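Local structure of CurM Sulfotransferase (Moorea producta, 4GBM) at residues Arg191-Leu205 and Tyr293-Leu306. The protein probably transfers a sulfonate group from the donor PAPS to an intermediate of curacin biosynthesis, as a sulfotransferase domain of a polyketide synthase. The protein carries 2 engineered substitutions. Sequence-based numbering, arbitrary orientation.
Sequences RVAEQVWAKSNQNIL and YPLKSETQRIASQL
Helix 297-305, near the C-terminal end of the sulfotransferase domain, packs on helix 189-208 of the P-loop-like fold, crossing its segment 191-205 at 47°, and Glu194 meets its first turn. Extended and with CG anti to the backbone N (chi1 -179°), Glu194 carries its carboxylate across to the N-cap residue Lys296. Glu194 OE1 accepts two bonds of 2.7 Å each, from Lys296 N on the syn lone pair and from Thr299 OG1 on the anti one. An acid suits this place, since its charge probably interacts favourably with the helix N-terminus. Arg191 NH1 holds the other oxygen, Glu194 OE2, in a salt bridge of 2.8 Å and also donates to Pro294 O at 3.0 Å; both acceptors lie in the guanidinium plane, while Lys296 CG and Tyr293 CB cover its two faces. With an alanine at this position, Lys296 N and Thr299 OG1 would probably lose their shared acceptor and Arg191 its nearby countercharge.

Farther along, Ile302 is a knob among Trp197, Ala198, Asn201 and Gln202. Ile302 CD1 lies 3.8 Å from Ala198 CB, a small side chain that permits the close approach, while Ile302 CG2 meets Trp197 CZ3 at 3.9 Å. Two waters link the amides of Gln202 and Gln305, and Gln202 NE2 also bonds to Asn206 OD1. Leu306 CD1 touches Trp197 CZ2 at 4.0 Å. Deeper in the fold, Trp197 NE1 bonds to Arg164 O and its ring packs on helix 166-175, whereas Asn201 OD1 bonds to Tyr161 OH of strand 158-163, against which Leu205 and Leu306 also rest.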
# COMPACT_ATOMS: atom_id res chain seq x y z
N ARG A 191 -8.55 -11.40 17.54
CA ARG A 191 -8.00 -10.29 18.31
C ARG A 191 -6.70 -9.77 17.70
O ARG A 191 -6.44 -8.56 17.73
CB ARG A 191 -7.82 -10.67 19.78
CG ARG A 191 -9.15 -10.87 20.53
CD ARG A 191 -10.00 -9.59 20.57
NE ARG A 191 -11.01 -9.67 21.63
CZ ARG A 191 -12.16 -9.00 21.64
NH1 ARG A 191 -12.49 -8.19 20.64
NH2 ARG A 191 -12.99 -9.16 22.67
N VAL A 192 -5.89 -10.67 17.16
CA VAL A 192 -4.66 -10.27 16.46
C VAL A 192 -5.00 -9.40 15.26
O VAL A 192 -4.40 -8.33 15.06
CB VAL A 192 -3.79 -11.50 16.03
CG1 VAL A 192 -2.63 -11.06 15.16
CG2 VAL A 192 -3.26 -12.23 17.26
N ALA A 193 -5.98 -9.84 14.46
CA ALA A 193 -6.45 -9.09 13.30
C ALA A 193 -6.98 -7.72 13.70
O ALA A 193 -6.68 -6.71 13.05
CB ALA A 193 -7.52 -9.87 12.53
N GLU A 194 -7.75 -7.69 14.79
CA GLU A 194 -8.32 -6.45 15.30
C GLU A 194 -7.21 -5.48 15.72
O GLU A 194 -7.27 -4.29 15.40
CB GLU A 194 -9.24 -6.75 16.48
CG GLU A 194 -9.90 -5.51 17.07
CD GLU A 194 -10.82 -5.84 18.23
OE1 GLU A 194 -11.15 -4.91 18.98
OE2 GLU A 194 -11.21 -7.02 18.39
N GLN A 195 -6.20 -6.00 16.41
CA GLN A 195 -5.07 -5.18 16.84
C GLN A 195 -4.32 -4.60 15.64
O GLN A 195 -3.89 -3.45 15.67
CB GLN A 195 -4.14 -5.98 17.75
CG GLN A 195 -2.91 -5.21 18.23
CD GLN A 195 -2.06 -6.02 19.18
OE1 GLN A 195 -2.46 -6.31 20.31
NE2 GLN A 195 -0.86 -6.39 18.73
N VAL A 196 -4.16 -5.39 14.58
CA VAL A 196 -3.50 -4.89 13.37
C VAL A 196 -4.29 -3.73 12.75
O VAL A 196 -3.72 -2.69 12.42
CB VAL A 196 -3.23 -6.02 12.34
CG1 VAL A 196 -2.77 -5.44 11.02
CG2 VAL A 196 -2.19 -6.98 12.88
N TRP A 197 -5.60 -3.89 12.64
CA TRP A 197 -6.45 -2.82 12.10
C TRP A 197 -6.42 -1.58 13.00
O TRP A 197 -6.27 -0.46 12.51
CB TRP A 197 -7.89 -3.31 11.90
CG TRP A 197 -8.78 -2.28 11.26
CD1 TRP A 197 -8.98 -2.10 9.91
CD2 TRP A 197 -9.58 -1.29 11.92
NE1 TRP A 197 -9.85 -1.06 9.70
CE2 TRP A 197 -10.24 -0.54 10.91
CE3 TRP A 197 -9.81 -0.96 13.27
CZ2 TRP A 197 -11.11 0.51 11.21
CZ3 TRP A 197 -10.68 0.08 13.56
CH2 TRP A 197 -11.32 0.81 12.54
N ALA A 198 -6.53 -1.79 14.31
CA ALA A 198 -6.57 -0.68 15.27
C ALA A 198 -5.24 0.07 15.33
O ALA A 198 -5.23 1.31 15.28
CB ALA A 198 -6.95 -1.19 16.67
N LYS A 199 -4.13 -0.67 15.42
CA LYS A 199 -2.81 -0.05 15.52
C LYS A 199 -2.43 0.69 14.24
O LYS A 199 -1.94 1.83 14.31
CB LYS A 199 -1.74 -1.08 15.91
CG LYS A 199 -0.31 -0.54 15.91
CD LYS A 199 0.67 -1.49 16.58
CE LYS A 199 2.11 -1.09 16.29
NZ LYS A 199 2.43 0.34 16.60
N SER A 200 -2.65 0.06 13.09
CA SER A 200 -2.34 0.68 11.80
C SER A 200 -3.11 1.98 11.64
O SER A 200 -2.54 3.01 11.30
CB SER A 200 -2.69 -0.27 10.65
OG SER A 200 -1.94 -1.46 10.72
N ASN A 201 -4.41 1.93 11.91
CA ASN A 201 -5.23 3.12 11.76
C ASN A 201 -4.90 4.21 12.77
O ASN A 201 -4.80 5.37 12.40
CB ASN A 201 -6.71 2.77 11.73
CG ASN A 201 -7.13 2.25 10.39
OD1 ASN A 201 -7.15 3.00 9.41
ND2 ASN A 201 -7.43 0.95 10.31
N GLN A 202 -4.70 3.83 14.03
CA GLN A 202 -4.30 4.83 15.02
C GLN A 202 -2.95 5.47 14.67
O GLN A 202 -2.79 6.69 14.80
CB GLN A 202 -4.27 4.25 16.44
CG GLN A 202 -4.20 5.35 17.51
CD GLN A 202 -5.38 6.30 17.44
OE1 GLN A 202 -6.53 5.89 17.58
NE2 GLN A 202 -5.10 7.58 17.21
N ASN A 203 -2.00 4.66 14.20
CA ASN A 203 -0.69 5.19 13.80
C ASN A 203 -0.82 6.19 12.64
O ASN A 203 -0.19 7.24 12.65
CB ASN A 203 0.28 4.07 13.40
CG ASN A 203 0.78 3.25 14.59
OD1 ASN A 203 1.33 2.15 14.40
ND2 ASN A 203 0.61 3.76 15.80
N ILE A 204 -1.66 5.86 11.66
CA ILE A 204 -1.88 6.78 10.53
C ILE A 204 -2.56 8.07 11.00
O ILE A 204 -2.13 9.17 10.64
CB ILE A 204 -2.71 6.14 9.41
CG1 ILE A 204 -1.95 4.96 8.80
CG2 ILE A 204 -2.98 7.18 8.31
CD1 ILE A 204 -2.82 4.01 7.99
N LEU A 205 -3.60 7.93 11.81
CA LEU A 205 -4.29 9.10 12.36
C LEU A 205 -3.33 10.01 13.12
O LEU A 205 -3.35 11.24 12.92
CB LEU A 205 -5.45 8.66 13.27
CG LEU A 205 -6.63 8.04 12.52
CD1 LEU A 205 -7.53 7.25 13.47
CD2 LEU A 205 -7.41 9.13 11.81
N TYR A 293 -16.42 -12.07 18.69
CA TYR A 293 -16.43 -11.15 19.82
C TYR A 293 -16.75 -9.73 19.35
O TYR A 293 -16.34 -9.34 18.25
CB TYR A 293 -15.07 -11.16 20.53
CG TYR A 293 -14.52 -12.56 20.77
CD1 TYR A 293 -15.05 -13.38 21.77
CD2 TYR A 293 -13.49 -13.07 19.98
CE1 TYR A 293 -14.57 -14.66 21.99
CE2 TYR A 293 -12.99 -14.36 20.19
CZ TYR A 293 -13.54 -15.15 21.20
OH TYR A 293 -13.05 -16.42 21.41
N PRO A 294 -17.48 -8.95 20.17
CA PRO A 294 -17.60 -7.52 19.87
C PRO A 294 -16.22 -6.89 19.87
O PRO A 294 -15.33 -7.33 20.61
CB PRO A 294 -18.43 -6.99 21.04
CG PRO A 294 -19.17 -8.18 21.56
CD PRO A 294 -18.19 -9.31 21.41
N LEU A 295 -16.01 -5.88 19.03
CA LEU A 295 -14.73 -5.19 19.00
C LEU A 295 -14.47 -4.57 20.37
O LEU A 295 -15.40 -4.17 21.07
CB LEU A 295 -14.69 -4.11 17.92
CG LEU A 295 -14.94 -4.58 16.48
CD1 LEU A 295 -14.86 -3.40 15.55
CD2 LEU A 295 -13.93 -5.64 16.08
N LYS A 296 -13.19 -4.52 20.74
CA LYS A 296 -12.80 -3.88 22.00
C LYS A 296 -13.20 -2.41 21.98
O LYS A 296 -13.30 -1.79 20.92
CB LYS A 296 -11.30 -4.02 22.22
CG LYS A 296 -10.83 -5.46 22.37
CD LYS A 296 -9.32 -5.54 22.25
CE LYS A 296 -8.65 -5.20 23.57
NZ LYS A 296 -7.19 -4.94 23.40
N SER A 297 -13.42 -1.86 23.17
CA SER A 297 -13.82 -0.46 23.30
C SER A 297 -12.90 0.51 22.55
O SER A 297 -13.38 1.45 21.91
CB SER A 297 -13.88 -0.08 24.78
OG SER A 297 -14.78 -0.93 25.46
N GLU A 298 -11.59 0.28 22.62
CA GLU A 298 -10.62 1.16 21.95
C GLU A 298 -10.80 1.11 20.44
O GLU A 298 -10.70 2.14 19.75
CB GLU A 298 -9.18 0.79 22.30
CG GLU A 298 -8.86 0.81 23.79
CD GLU A 298 -9.40 -0.41 24.54
OE1 GLU A 298 -9.66 -0.30 25.74
OE2 GLU A 298 -9.54 -1.49 23.93
N THR A 299 -11.06 -0.08 19.92
CA THR A 299 -11.27 -0.28 18.49
C THR A 299 -12.56 0.42 18.05
O THR A 299 -12.60 1.05 16.98
CB THR A 299 -11.35 -1.77 18.16
OG1 THR A 299 -10.21 -2.43 18.73
CG2 THR A 299 -11.36 -2.00 16.64
N GLN A 300 -13.61 0.31 18.87
CA GLN A 300 -14.88 0.97 18.58
C GLN A 300 -14.71 2.49 18.48
O GLN A 300 -15.34 3.13 17.64
CB GLN A 300 -15.94 0.63 19.62
CG GLN A 300 -16.30 -0.84 19.66
CD GLN A 300 -17.57 -1.11 20.43
OE1 GLN A 300 -18.39 -0.21 20.65
NE2 GLN A 300 -17.77 -2.36 20.83
N ARG A 301 -13.84 3.06 19.32
CA ARG A 301 -13.61 4.50 19.27
C ARG A 301 -12.93 4.94 17.97
O ARG A 301 -13.28 5.98 17.40
CB ARG A 301 -12.84 4.99 20.50
CG ARG A 301 -13.64 4.82 21.78
CD ARG A 301 -12.99 5.45 22.99
NE ARG A 301 -13.63 4.94 24.21
CZ ARG A 301 -13.10 3.99 24.99
NH1 ARG A 301 -13.79 3.58 26.06
NH2 ARG A 301 -11.91 3.47 24.72
N ILE A 302 -11.98 4.13 17.49
CA ILE A 302 -11.34 4.37 16.20
C ILE A 302 -12.37 4.28 15.07
O ILE A 302 -12.40 5.14 14.18
CB ILE A 302 -10.15 3.39 15.95
CG1 ILE A 302 -9.06 3.58 17.01
CG2 ILE A 302 -9.52 3.63 14.56
CD1 ILE A 302 -8.04 2.45 17.04
N ALA A 303 -13.22 3.26 15.13
CA ALA A 303 -14.28 3.09 14.13
C ALA A 303 -15.20 4.31 14.10
O ALA A 303 -15.59 4.77 13.02
CB ALA A 303 -15.08 1.81 14.40
N SER A 304 -15.53 4.83 15.29
CA SER A 304 -16.37 6.02 15.41
C SER A 304 -15.70 7.24 14.77
O SER A 304 -16.35 8.01 14.04
CB SER A 304 -16.71 6.30 16.87
OG SER A 304 -17.53 5.28 17.40
N GLN A 305 -14.41 7.40 15.03
CA GLN A 305 -13.67 8.53 14.45
C GLN A 305 -13.68 8.46 12.93
O GLN A 305 -13.73 9.49 12.26
CB GLN A 305 -12.23 8.62 14.97
CG GLN A 305 -11.58 9.94 14.57
CD GLN A 305 -10.14 10.09 15.01
OE1 GLN A 305 -9.66 9.39 15.91
NE2 GLN A 305 -9.43 11.03 14.39
N LEU A 306 -13.64 7.23 12.41
CA LEU A 306 -13.67 7.00 10.97
C LEU A 306 -15.08 6.89 10.39
O LEU A 306 -15.24 6.59 9.21
CB LEU A 306 -12.87 5.73 10.63
CG LEU A 306 -11.37 5.78 10.91
CD1 LEU A 306 -10.73 4.42 10.66
CD2 LEU A 306 -10.67 6.86 10.07
O HOH W 1 -7.17 9.73 17.07
O HOH W 2 -9.42 7.16 17.11